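Local structure of alginate lyase (Bacteroides ovatus, 3NNB) at residues P46-M49 / D50-M53; D167-S170 / F171-M174; Q240-A243 / M244-Q248; G296-I299 / Y300-T303. The protein probably cleaves the polysaccharide alginate by beta-elimination, as expected of an alginate lyase. One frame throughout, in Å; residues are numbered along the deposited sequence.

Overall arrangement
Along the chain the four contacts follow one another in series, from contact 1 to contact 4, all within one largely helical chain, consistent with the helical-hairpin fold of alginate lyases of this kind. Contact 1 sits in the loop between helix 27-41 and strand 64-66, with its centre about 42 Å from that of contact 4, across the centre of the chain. Contact 2, at the start of helix 171-180, is the most central, its centre about 19 Å from those of contacts 1 and 3. Contact 3, on helix 240-258, touches contact 4 directly: I247 packs on Q297 and I299, so helix 240-258 and the loop after helix 274-293 meet there.

Contact 1. Residues P46-M49 / D50-M53; sequences PSVM and DKTM
K51 NZ reaches back to V48 O at 2.8 Å and forms the shortest direct hydrogen bond between 46-49 and 50-53; the amine lies only 18° from the carbonyl plane. Its CG stands between the backbone N and the carbonyl carbon (chi1 63°), which lays the aliphatic chain beside V48 O, with CG at 3.4 Å from that oxygen, before a bend at chi4 turns NZ inward. This is the packed side: K51 is buried, and NZ also meets D97 in a salt bridge and the carbonyl oxygens of K60 and D62, so the ammonium group is held by several acceptors. V48 lies against D97 and W134, and P46 against F130 of helix 121-136.

A type I beta turn from S47 to D50 shapes the segment, closed by D50 N to S47 O at 3.1 Å. Inside it S47 OG accepts from M49 N at 3.0 Å, an ST turn. D50 bends back over the opening of the turn, and S47 N meets its OD2 from above the carboxylate plane at 3.2 Å; K100 adds a salt bridge to the same oxygen.

On the solvent side the links run through water. D50 OD1 receives one hydrogen bond from a water that also bonds S47 OG, and another, at 2.6 Å, from a water whose bond to M49 O is weak.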
ATOM      1  N   PRO A  46      -5.516 -18.347  -3.148  1.00  9.51           N
ATOM      2  CA  PRO A  46      -5.346 -18.253  -4.598  1.00 10.08           C
ATOM      3  C   PRO A  46      -3.868 -18.272  -5.013  1.00 10.37           C
ATOM      4  O   PRO A  46      -2.970 -18.266  -4.179  1.00  9.94           O
ATOM      5  CB  PRO A  46      -5.958 -16.892  -4.917  1.00 10.00           C
ATOM      6  CG  PRO A  46      -5.540 -16.055  -3.740  1.00  9.74           C
ATOM      7  CD  PRO A  46      -5.629 -16.998  -2.541  1.00 11.61           C
ATOM      8  N   SER A  47      -3.629 -18.227  -6.314  1.00  8.83           N
ATOM      9  CA  SER A  47      -2.279 -18.142  -6.862  1.00  7.06           C
ATOM     10  C   SER A  47      -2.320 -17.559  -8.249  1.00  8.27           C
ATOM     11  O   SER A  47      -3.387 -17.456  -8.869  1.00  9.78           O
ATOM     12  CB  SER A  47      -1.578 -19.498  -6.908  1.00  8.19           C
ATOM     13  OG  SER A  47      -1.994 -20.287  -8.035  1.00  9.06           O
ATOM     14  N   VAL A  48      -1.127 -17.210  -8.755  1.00  7.95           N
ATOM     15  CA  VAL A  48      -0.999 -16.761 -10.129  1.00  6.64           C
ATOM     16  C   VAL A  48      -1.348 -17.871 -11.163  1.00  9.96           C
ATOM     17  O   VAL A  48      -1.462 -17.585 -12.346  1.00  8.98           O
ATOM     18  CB  VAL A  48       0.408 -16.213 -10.442  1.00  8.90           C
ATOM     19  CG1 VAL A  48       0.697 -14.960  -9.556  1.00  9.35           C
ATOM     20  CG2 VAL A  48       1.522 -17.326 -10.335  1.00  7.74           C
HETATM   21  N   MSE A  49      -1.535 -19.099 -10.728  1.00  9.72           N
HETATM   22  CA  MSE A  49      -1.973 -20.173 -11.627  1.00  8.32           C
HETATM   23  C   MSE A  49      -3.449 -20.138 -11.919  1.00 10.24           C
HETATM   24  O   MSE A  49      -3.940 -20.863 -12.817  1.00 11.81           O
HETATM   25  CB  MSE A  49      -1.567 -21.533 -11.067  1.00 11.49           C
HETATM   26  CG  MSE A  49      -0.107 -21.618 -10.644  1.00 11.36           C
HETATM   27 SE   MSE A  49       1.211 -21.080 -11.986  0.75  9.55          SE
HETATM   28  CE  MSE A  49       1.183 -22.790 -12.982  1.00 14.94           C
ATOM     29  N   ASP A  50      -4.208 -19.296 -11.226  1.00 11.56           N
ATOM     30  CA  ASP A  50      -5.657 -19.335 -11.373  1.00 11.08           C
ATOM     31  C   ASP A  50      -6.144 -18.609 -12.622  1.00 17.47           C
ATOM     32  O   ASP A  50      -7.217 -18.930 -13.142  1.00 20.02           O
ATOM     33  CB  ASP A  50      -6.350 -18.732 -10.150  1.00 11.14           C
ATOM     34  CG  ASP A  50      -6.163 -19.555  -8.908  1.00 14.72           C
ATOM     35  OD1 ASP A  50      -5.850 -20.743  -9.022  1.00 15.02           O
ATOM     36  OD2 ASP A  50      -6.309 -18.996  -7.801  1.00 14.71           O
ATOM     37  N   LYS A  51      -5.391 -17.618 -13.081  1.00 12.99           N
ATOM     38  CA  LYS A  51      -5.788 -16.849 -14.255  1.00 14.13           C
ATOM     39  C   LYS A  51      -5.915 -17.774 -15.479  1.00 13.34           C
ATOM     40  O   LYS A  51      -5.213 -18.776 -15.608  1.00 17.91           O
ATOM     41  CB  LYS A  51      -4.809 -15.685 -14.473  1.00 12.55           C
ATOM     42  CG  LYS A  51      -3.343 -16.070 -14.772  1.00 10.42           C
ATOM     43  CD  LYS A  51      -2.508 -14.868 -15.209  1.00  7.83           C
ATOM     44  CE  LYS A  51      -1.006 -15.247 -15.357  1.00  7.23           C
ATOM     45  NZ  LYS A  51      -0.398 -15.542 -13.984  1.00  7.40           N
ATOM     46  N   THR A  52      -6.769 -17.434 -16.424  1.00 22.42           N
ATOM     47  CA  THR A  52      -6.841 -18.267 -17.630  1.00 26.03           C
ATOM     48  C   THR A  52      -5.747 -17.924 -18.635  1.00 25.18           C
ATOM     49  O   THR A  52      -5.213 -18.841 -19.310  1.00 24.41           O
ATOM     50  CB  THR A  52      -8.220 -18.184 -18.273  1.00 30.26           C
ATOM     51  OG1 THR A  52      -8.751 -16.861 -18.045  1.00 40.20           O
ATOM     52  CG2 THR A  52      -9.106 -19.232 -17.632  1.00 23.71           C
HETATM   53  N   MSE A  53      -5.351 -16.648 -18.677  1.00 18.13           N
HETATM   54  CA  MSE A  53      -4.339 -16.212 -19.642  1.00 16.39           C
HETATM   55  C   MSE A  53      -2.954 -16.425 -19.054  1.00 14.06           C
HETATM   56  O   MSE A  53      -2.804 -16.575 -17.857  1.00 12.95           O
HETATM   57  CB  MSE A  53      -4.484 -14.724 -19.976  1.00 16.62           C
HETATM   58  CG  MSE A  53      -5.720 -14.375 -20.748  1.00 29.63           C
HETATM   59 SE   MSE A  53      -5.641 -12.526 -21.328  0.75 32.38          SE
HETATM   60  CE  MSE A  53      -4.122 -12.674 -22.567  1.00 38.06           C
TER
HETATM   61  O   HOH W   1      -4.462 -15.847 -10.825  1.00 13.96           O
HETATM   62  O   HOH W   2      -4.017 -21.989  -7.497  1.00 16.85           O
HETATM   63  O   HOH W   3      -5.805 -22.750 -10.652  1.00 43.25           O

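Contact 2. Residues D167-S170 / F171-M174; sequences DIYS and FTEM
Y169 O is gripped twice by T172: the hydroxyl OG1 donates to it at 2.8 Å and the backbone N at 3.0 Å. The two donors approach differently, for OG1 comes in nearly along the C=O axis, at a C=O...donor angle of 162°, whereas T172 N lies well above the carbonyl plane. T172 OG1 sits between its own backbone N and carbonyl carbon (chi1 60°), a rotation that turns the hydroxyl back to the preceding turn. T172 OG1 also lies 3.8 Å from Y169 CE2 and meets that ring at a slant.

One residue earlier, I168 packs on F171. I168 CB stands over the F171 ring, 4.0 Å from its centroid and 19° off the normal, a CH-pi contact displaced toward the rim, and I168 CG2 continues the overlap at 3.8 Å from F171 CE2. The methyl CE of M174, a selenomethionine, covers the opposite face, so the ring is held between two aliphatic groups.

The backbone explains this spacing: a type I beta turn from I168 to F171 leads into helix 171-180, and M174 N then bonds S170 O, a nearly straight link in the carbonyl plane. At their polar ends, Y169 OH bonds D287, S170 OG bonds S105 and E173 bonds Y9.

Near the centre of the chain, this entry into helix 171-180 is surrounded by other helices: F171 touches M104 of helix 98-118, W198 of helix 189-208 and Y233 of helix 221-236.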
ATOM      1  N   ASP A 167       0.816  -2.318  -7.991  1.00  9.05           N
ATOM      2  CA  ASP A 167      -0.040  -3.470  -7.659  1.00  7.49           C
ATOM      3  C   ASP A 167       0.353  -4.126  -6.336  1.00  8.22           C
ATOM      4  O   ASP A 167      -0.498  -4.697  -5.651  1.00  9.90           O
ATOM      5  CB  ASP A 167       0.012  -4.550  -8.742  1.00  7.48           C
ATOM      6  CG  ASP A 167      -0.655  -4.140 -10.063  1.00 12.13           C
ATOM      7  OD1 ASP A 167      -0.967  -2.949 -10.249  1.00  9.67           O
ATOM      8  OD2 ASP A 167      -0.814  -5.027 -10.937  1.00  7.62           O
ATOM      9  N   ILE A 168       1.654  -4.103  -5.996  1.00  7.43           N
ATOM     10  CA  ILE A 168       2.147  -4.805  -4.821  1.00  5.62           C
ATOM     11  C   ILE A 168       2.414  -3.900  -3.653  1.00  6.00           C
ATOM     12  O   ILE A 168       3.054  -4.289  -2.696  1.00  8.49           O
ATOM     13  CB  ILE A 168       3.419  -5.652  -5.135  1.00  6.26           C
ATOM     14  CG1 ILE A 168       4.575  -4.828  -5.719  1.00  7.22           C
ATOM     15  CG2 ILE A 168       3.031  -6.837  -6.025  1.00  8.80           C
ATOM     16  CD1 ILE A 168       5.984  -5.507  -5.495  1.00 10.33           C
ATOM     17  N   TYR A 169       1.941  -2.645  -3.722  1.00  5.46           N
ATOM     18  CA  TYR A 169       2.233  -1.684  -2.654  1.00  4.98           C
ATOM     19  C   TYR A 169       1.814  -2.227  -1.255  1.00  5.02           C
ATOM     20  O   TYR A 169       2.502  -1.959  -0.266  1.00  7.60           O
ATOM     21  CB  TYR A 169       1.564  -0.346  -2.901  1.00  6.67           C
ATOM     22  CG  TYR A 169       2.023   0.717  -1.912  1.00  5.01           C
ATOM     23  CD1 TYR A 169       3.157   1.468  -2.177  1.00  6.92           C
ATOM     24  CD2 TYR A 169       1.363   0.920  -0.699  1.00  6.75           C
ATOM     25  CE1 TYR A 169       3.617   2.405  -1.275  1.00  6.83           C
ATOM     26  CE2 TYR A 169       1.814   1.862   0.208  1.00  4.68           C
ATOM     27  CZ  TYR A 169       2.952   2.600  -0.096  1.00  5.65           C
ATOM     28  OH  TYR A 169       3.412   3.535   0.839  1.00  8.13           O
ATOM     29  N   SER A 170       0.709  -2.968  -1.183  1.00  8.02           N
ATOM     30  CA  SER A 170       0.260  -3.562   0.081  1.00  9.18           C
ATOM     31  C   SER A 170       1.258  -4.547   0.725  1.00  9.68           C
ATOM     32  O   SER A 170       1.127  -4.852   1.920  1.00  7.81           O
ATOM     33  CB  SER A 170      -1.114  -4.229  -0.048  1.00  9.31           C
ATOM     34  OG  SER A 170      -1.045  -5.380  -0.844  1.00  9.42           O
ATOM     35  N   PHE A 171       2.280  -4.995  -0.019  1.00  8.17           N
ATOM     36  CA  PHE A 171       3.306  -5.826   0.578  1.00  9.74           C
ATOM     37  C   PHE A 171       4.065  -5.066   1.671  1.00  7.84           C
ATOM     38  O   PHE A 171       4.636  -5.672   2.587  1.00  7.08           O
ATOM     39  CB  PHE A 171       4.276  -6.350  -0.477  1.00  8.62           C
ATOM     40  CG  PHE A 171       3.738  -7.440  -1.354  1.00  6.01           C
ATOM     41  CD1 PHE A 171       2.423  -7.909  -1.296  1.00  8.69           C
ATOM     42  CD2 PHE A 171       4.583  -7.989  -2.306  1.00  9.22           C
ATOM     43  CE1 PHE A 171       1.995  -8.950  -2.147  1.00 10.98           C
ATOM     44  CE2 PHE A 171       4.148  -9.000  -3.132  1.00  9.04           C
ATOM     45  CZ  PHE A 171       2.852  -9.481  -3.048  1.00  9.74           C
ATOM     46  N   THR A 172       4.060  -3.740   1.602  1.00  6.93           N
ATOM     47  CA  THR A 172       4.705  -2.924   2.646  1.00  9.08           C
ATOM     48  C   THR A 172       4.094  -3.211   4.011  1.00  8.62           C
ATOM     49  O   THR A 172       4.815  -3.426   5.004  1.00  9.89           O
ATOM     50  CB  THR A 172       4.676  -1.426   2.317  1.00  9.34           C
ATOM     51  OG1 THR A 172       3.321  -0.970   2.192  1.00  9.05           O
ATOM     52  CG2 THR A 172       5.563  -1.126   1.059  1.00  8.97           C
ATOM     53  N   GLU A 173       2.773  -3.268   4.059  1.00  9.48           N
ATOM     54  CA  GLU A 173       2.028  -3.590   5.246  1.00  9.43           C
ATOM     55  C   GLU A 173       2.054  -5.089   5.570  1.00  8.87           C
ATOM     56  O   GLU A 173       2.221  -5.477   6.721  1.00  8.54           O
ATOM     57  CB  GLU A 173       0.567  -3.113   5.078  1.00 13.51           C
ATOM     58  CG  GLU A 173      -0.282  -3.363   6.248  1.00 14.48           C
ATOM     59  CD  GLU A 173      -1.679  -2.713   6.151  1.00 16.92           C
ATOM     60  OE1 GLU A 173      -2.022  -2.242   5.058  1.00 20.60           O
ATOM     61  OE2 GLU A 173      -2.409  -2.775   7.180  1.00 21.84           O
HETATM   62  N   MSE A 174       1.899  -5.934   4.540  1.00  6.73           N
HETATM   63  CA  MSE A 174       1.986  -7.374   4.724  1.00  8.64           C
HETATM   64  C   MSE A 174       3.256  -7.817   5.452  1.00  7.04           C
HETATM   65  O   MSE A 174       3.223  -8.707   6.281  1.00  7.50           O
HETATM   66  CB  MSE A 174       1.892  -8.074   3.372  1.00  9.06           C
HETATM   67  CG  MSE A 174       1.644  -9.543   3.516  1.00 10.25           C
HETATM   68 SE   MSE A 174       1.762 -10.528   1.849  0.75  5.51          SE
HETATM   69  CE  MSE A 174       3.650 -10.409   1.666  1.00 13.86           C
TER

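Contact 3. Residues Q240-A243 / M244-Q248; sequences QDLA and MKTIQ
T246 and L242 make the closest side-chain link here, T246 OG1 donating to L242 O at 2.8 Å. The backbone N of T246 bonds the same oxygen at 3.1 Å, and the two donors reach it from opposite faces of the carbonyl plane. OG1 is anti to its own carbonyl carbon (chi1 -53°), which places the hydroxyl beside the backbone N and directs it one turn back. L242 CD1 lies at 3.9 Å from T246 OG1, the two side chains meeting at a slant.

Next to this pair, I247 N bonds A243 O at 2.9 Å, nearly along the carbonyl direction, and I247 CG1 packs against the same oxygen at 3.2 Å. M244 N to Q240 O and K245 N to D241 O continue the series with similar geometry.

Further out, N239 receives a hydrogen bond from L242 N through its side chain. T246 rests on L230 and T231, and L242 on V203 and Q207. The i to i+4 backbone bonds are those of an alpha helix, and the T246 hydroxyl adds a second bond to one acceptor; these are the first turns of helix 240-258, packed against helices 221-236 and 189-208.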
ATOM      1  N   GLN A 240      19.971  -2.517   5.159  1.00 19.25           N
ATOM      2  CA  GLN A 240      19.705  -1.232   5.824  1.00 18.82           C
ATOM      3  C   GLN A 240      20.370  -0.097   5.055  1.00 18.55           C
ATOM      4  O   GLN A 240      19.866   1.038   5.039  1.00 16.60           O
ATOM      5  CB  GLN A 240      20.107  -1.288   7.323  1.00 18.88           C
ATOM      6  CG  GLN A 240      19.682  -0.032   8.170  1.00 22.94           C
ATOM      7  CD  GLN A 240      20.079  -0.137   9.664  1.00 21.84           C
ATOM      8  OE1 GLN A 240      21.227   0.165  10.052  1.00 27.94           O
ATOM      9  NE2 GLN A 240      19.117  -0.492  10.500  1.00 19.23           N
ATOM     10  N   ASP A 241      21.486  -0.363   4.387  1.00 19.04           N
ATOM     11  CA  ASP A 241      22.172   0.697   3.667  1.00 21.31           C
ATOM     12  C   ASP A 241      21.362   1.196   2.491  1.00 20.44           C
ATOM     13  O   ASP A 241      21.297   2.398   2.271  1.00 15.84           O
ATOM     14  CB  ASP A 241      23.578   0.277   3.198  1.00 25.65           C
ATOM     15  CG  ASP A 241      24.583   0.135   4.351  1.00 25.57           C
ATOM     16  OD1 ASP A 241      24.314   0.535   5.514  1.00 30.42           O
ATOM     17  OD2 ASP A 241      25.666  -0.411   4.074  1.00 32.07           O
ATOM     18  N   LEU A 242      20.748   0.287   1.721  1.00 17.47           N
ATOM     19  CA  LEU A 242      19.916   0.694   0.598  1.00 14.42           C
ATOM     20  C   LEU A 242      18.705   1.485   1.100  1.00 11.54           C
ATOM     21  O   LEU A 242      18.302   2.456   0.468  1.00 13.34           O
ATOM     22  CB  LEU A 242      19.411  -0.520  -0.206  1.00 12.81           C
ATOM     23  CG  LEU A 242      18.490  -0.267  -1.411  1.00 12.54           C
ATOM     24  CD1 LEU A 242      19.026   0.723  -2.467  1.00 14.26           C
ATOM     25  CD2 LEU A 242      18.170  -1.635  -2.128  1.00 13.16           C
ATOM     26  N   ALA A 243      18.108   1.048   2.204  1.00 11.32           N
ATOM     27  CA  ALA A 243      16.985   1.764   2.813  1.00 10.71           C
ATOM     28  C   ALA A 243      17.407   3.167   3.224  1.00 12.76           C
ATOM     29  O   ALA A 243      16.724   4.143   2.896  1.00 10.55           O
ATOM     30  CB  ALA A 243      16.426   1.010   4.021  1.00  9.63           C
HETATM   31  N   MSE A 244      18.560   3.275   3.906  1.00 13.37           N
HETATM   32  CA  MSE A 244      19.078   4.587   4.331  0.60 14.23           C
HETATM   33  C   MSE A 244      19.304   5.539   3.144  1.00 13.58           C
HETATM   34  O   MSE A 244      18.910   6.723   3.202  1.00 13.14           O
HETATM   35  CB  MSE A 244      20.369   4.393   5.159  0.60 15.43           C
HETATM   36  CG  MSE A 244      20.798   5.587   5.971  0.60 16.99           C
HETATM   37 SE   MSE A 244      19.605   5.922   7.463  0.45 18.58          SE
HETATM   38  CE  MSE A 244      19.969   4.358   8.554  0.60 15.73           C
ATOM     39  N   LYS A 245      19.912   5.037   2.085  1.00 12.89           N
ATOM     40  CA  LYS A 245      20.173   5.836   0.898  0.50 13.71           C
ATOM     41  C   LYS A 245      18.869   6.365   0.292  1.00 13.42           C
ATOM     42  O   LYS A 245      18.770   7.524  -0.063  1.00 12.08           O
ATOM     43  CB  LYS A 245      20.932   5.031  -0.146  0.50 16.11           C
ATOM     44  CG  LYS A 245      20.990   5.689  -1.508  0.50 23.16           C
ATOM     45  CD  LYS A 245      21.637   4.766  -2.537  0.50 29.59           C
ATOM     46  CE  LYS A 245      22.102   5.540  -3.762  0.50 32.71           C
ATOM     47  NZ  LYS A 245      20.967   6.103  -4.554  0.50 32.55           N
ATOM     48  N   THR A 246      17.885   5.477   0.157  1.00 12.18           N
ATOM     49  CA  THR A 246      16.611   5.812  -0.475  1.00 10.96           C
ATOM     50  C   THR A 246      15.885   6.862   0.376  1.00 10.62           C
ATOM     51  O   THR A 246      15.305   7.816  -0.140  1.00  9.52           O
ATOM     52  CB  THR A 246      15.770   4.532  -0.686  1.00 12.62           C
ATOM     53  OG1 THR A 246      16.560   3.579  -1.396  1.00 12.24           O
ATOM     54  CG2 THR A 246      14.481   4.835  -1.495  1.00 10.42           C
ATOM     55  N   ILE A 247      15.942   6.691   1.684  1.00  9.66           N
ATOM     56  CA  ILE A 247      15.360   7.680   2.626  1.00 10.38           C
ATOM     57  C   ILE A 247      16.029   9.040   2.512  1.00 10.88           C
ATOM     58  O   ILE A 247      15.366  10.082   2.429  1.00 10.42           O
ATOM     59  CB  ILE A 247      15.413   7.166   4.071  1.00 11.42           C
ATOM     60  CG1 ILE A 247      14.447   5.963   4.241  1.00  9.31           C
ATOM     61  CG2 ILE A 247      15.041   8.282   5.088  1.00 12.20           C
ATOM     62  CD1 ILE A 247      14.614   5.158   5.539  1.00 10.49           C
ATOM     63  N   GLN A 248      17.359   9.047   2.514  1.00 10.37           N
ATOM     64  CA  GLN A 248      18.089  10.308   2.486  1.00 13.48           C
ATOM     65  C   GLN A 248      17.865  11.086   1.217  1.00 11.11           C
ATOM     66  O   GLN A 248      17.831  12.305   1.260  1.00 13.33           O
ATOM     67  CB  GLN A 248      19.571  10.058   2.795  1.00 15.95           C
ATOM     68  CG  GLN A 248      19.689   9.722   4.312  1.00 19.70           C
ATOM     69  CD  GLN A 248      21.039   9.217   4.756  1.00 33.69           C
ATOM     70  OE1 GLN A 248      21.916   8.920   3.941  1.00 35.34           O
ATOM     71  NE2 GLN A 248      21.193   9.071   6.070  1.00 33.57           N
TER

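Contact 4. Residues G296-I299 / Y300-T303; sequences GQDI and YNAT
D298 lays its carboxylate across the side chain of N301, the carboxylate and amide planes standing 81° apart, with OD2 at 3.4 Å from N301 CB. Its firm bond is to the backbone: N301 N donates to OD1 at 3.0 Å, with an N-H...acceptor angle of 163°, meeting the oxygen from above the carboxylate plane. CG lies opposite the backbone N across the first torsion (chi1 -172°), which carries the acid forward over the start of the following turn.

That turn is type I, from I299 to A302, and is closed by A302 N to I299 O at 3.0 Å; A302 CB packs on the same carbonyl oxygen at 3.3 Å. Beyond it T303 OG1 donates to N301 O at 2.8 Å. D298 itself is the centre of an inverse gamma turn, and a water accepts from Y300 N at 3.2 Å.

The segment opens on G296, the C-prime residue (positive phi) of the Schellman motif that ends helix 274-293. I299 then packs on C289 and A292 of that helix and on I247 and P251 of helix 240-258, while Y300 lies against L286 of helix 274-293 and L314 of helix 310-317, its ring meeting F353 nearly parallel.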
ATOM      1  N   GLY A 296      15.497   6.746  12.715  1.00  8.58           N
ATOM      2  CA  GLY A 296      15.871   8.069  13.203  1.00  9.90           C
ATOM      3  C   GLY A 296      16.045   9.146  12.156  1.00 10.82           C
ATOM      4  O   GLY A 296      16.713  10.151  12.389  1.00  9.77           O
ATOM      5  N   GLN A 297      15.422   8.945  10.995  1.00 10.42           N
ATOM      6  CA  GLN A 297      15.458   9.881   9.891  1.00  9.84           C
ATOM      7  C   GLN A 297      14.161  10.703   9.829  1.00 10.53           C
ATOM      8  O   GLN A 297      13.050  10.159   9.785  1.00 11.20           O
ATOM      9  CB  GLN A 297      15.691   9.158   8.565  1.00  8.48           C
ATOM     10  CG  GLN A 297      16.896   8.208   8.574  1.00 11.91           C
ATOM     11  CD  GLN A 297      18.181   8.943   8.865  1.00 17.61           C
ATOM     12  OE1 GLN A 297      18.534   9.865   8.138  1.00 16.93           O
ATOM     13  NE2 GLN A 297      18.860   8.582   9.971  1.00 13.17           N
ATOM     14  N   ASP A 298      14.297  12.017   9.895  1.00 11.33           N
ATOM     15  CA  ASP A 298      13.125  12.895   9.990  1.00 10.62           C
ATOM     16  C   ASP A 298      12.712  13.327   8.578  1.00 10.87           C
ATOM     17  O   ASP A 298      13.071  14.396   8.120  1.00 14.09           O
ATOM     18  CB  ASP A 298      13.451  14.114  10.839  1.00 12.74           C
ATOM     19  CG  ASP A 298      12.222  14.957  11.135  1.00 13.68           C
ATOM     20  OD1 ASP A 298      11.135  14.715  10.523  1.00 14.50           O
ATOM     21  OD2 ASP A 298      12.332  15.879  11.961  1.00 18.00           O
ATOM     22  N   ILE A 299      11.936  12.484   7.911  1.00  9.13           N
ATOM     23  CA  ILE A 299      11.373  12.830   6.610  1.00  7.78           C
ATOM     24  C   ILE A 299      10.203  13.816   6.797  1.00  8.17           C
ATOM     25  O   ILE A 299      10.014  14.739   5.995  1.00  9.36           O
ATOM     26  CB  ILE A 299      10.910  11.559   5.900  1.00  8.91           C
ATOM     27  CG1 ILE A 299      12.124  10.727   5.472  1.00 11.29           C
ATOM     28  CG2 ILE A 299       9.942  11.858   4.706  1.00 10.48           C
ATOM     29  CD1 ILE A 299      13.018  11.429   4.403  1.00 11.17           C
ATOM     30  N   TYR A 300       9.421  13.647   7.862  1.00  7.94           N
ATOM     31  CA  TYR A 300       8.208  14.454   8.014  1.00  9.32           C
ATOM     32  C   TYR A 300       8.494  15.964   7.940  1.00  9.75           C
ATOM     33  O   TYR A 300       7.764  16.702   7.284  1.00  9.63           O
ATOM     34  CB  TYR A 300       7.470  14.138   9.315  1.00  9.05           C
ATOM     35  CG  TYR A 300       6.155  14.854   9.440  1.00  7.99           C
ATOM     36  CD1 TYR A 300       6.076  16.107  10.002  1.00 10.18           C
ATOM     37  CD2 TYR A 300       4.956  14.276   8.960  1.00  8.56           C
ATOM     38  CE1 TYR A 300       4.846  16.762  10.101  1.00  9.13           C
ATOM     39  CE2 TYR A 300       3.769  14.905   9.030  1.00  9.51           C
ATOM     40  CZ  TYR A 300       3.704  16.166   9.585  1.00 10.43           C
ATOM     41  OH  TYR A 300       2.496  16.788   9.674  1.00 11.39           O
ATOM     42  N   ASN A 301       9.539  16.412   8.638  1.00 11.15           N
ATOM     43  CA  ASN A 301       9.845  17.823   8.744  1.00 12.15           C
ATOM     44  C   ASN A 301      10.747  18.359   7.618  1.00 11.73           C
ATOM     45  O   ASN A 301      11.113  19.543   7.631  1.00 13.04           O
ATOM     46  CB  ASN A 301      10.479  18.089  10.139  1.00 10.49           C
ATOM     47  CG  ASN A 301       9.491  17.886  11.251  1.00 14.33           C
ATOM     48  OD1 ASN A 301       9.675  17.020  12.153  1.00 18.39           O
ATOM     49  ND2 ASN A 301       8.408  18.639  11.199  1.00  9.67           N
ATOM     50  N   ALA A 302      11.074  17.508   6.637  1.00 11.59           N
ATOM     51  CA  ALA A 302      11.956  17.905   5.530  1.00 10.63           C
ATOM     52  C   ALA A 302      11.286  19.017   4.748  1.00 13.44           C
ATOM     53  O   ALA A 302      10.157  18.868   4.306  1.00 11.64           O
ATOM     54  CB  ALA A 302      12.301  16.730   4.608  1.00 10.39           C
ATOM     55  N   THR A 303      11.985  20.141   4.613  1.00 11.03           N
ATOM     56  CA  THR A 303      11.381  21.354   4.041  1.00 11.09           C
ATOM     57  C   THR A 303      12.354  21.961   3.069  1.00 14.08           C
ATOM     58  O   THR A 303      13.535  22.092   3.388  1.00 14.65           O
ATOM     59  CB  THR A 303      11.047  22.384   5.149  1.00 11.48           C
ATOM     60  OG1 THR A 303      10.238  21.768   6.149  1.00 14.91           O
ATOM     61  CG2 THR A 303      10.284  23.590   4.585  1.00 13.14           C
TER
HETATM   62  O   HOH W   4       9.749  10.963   9.563  1.00 11.95           O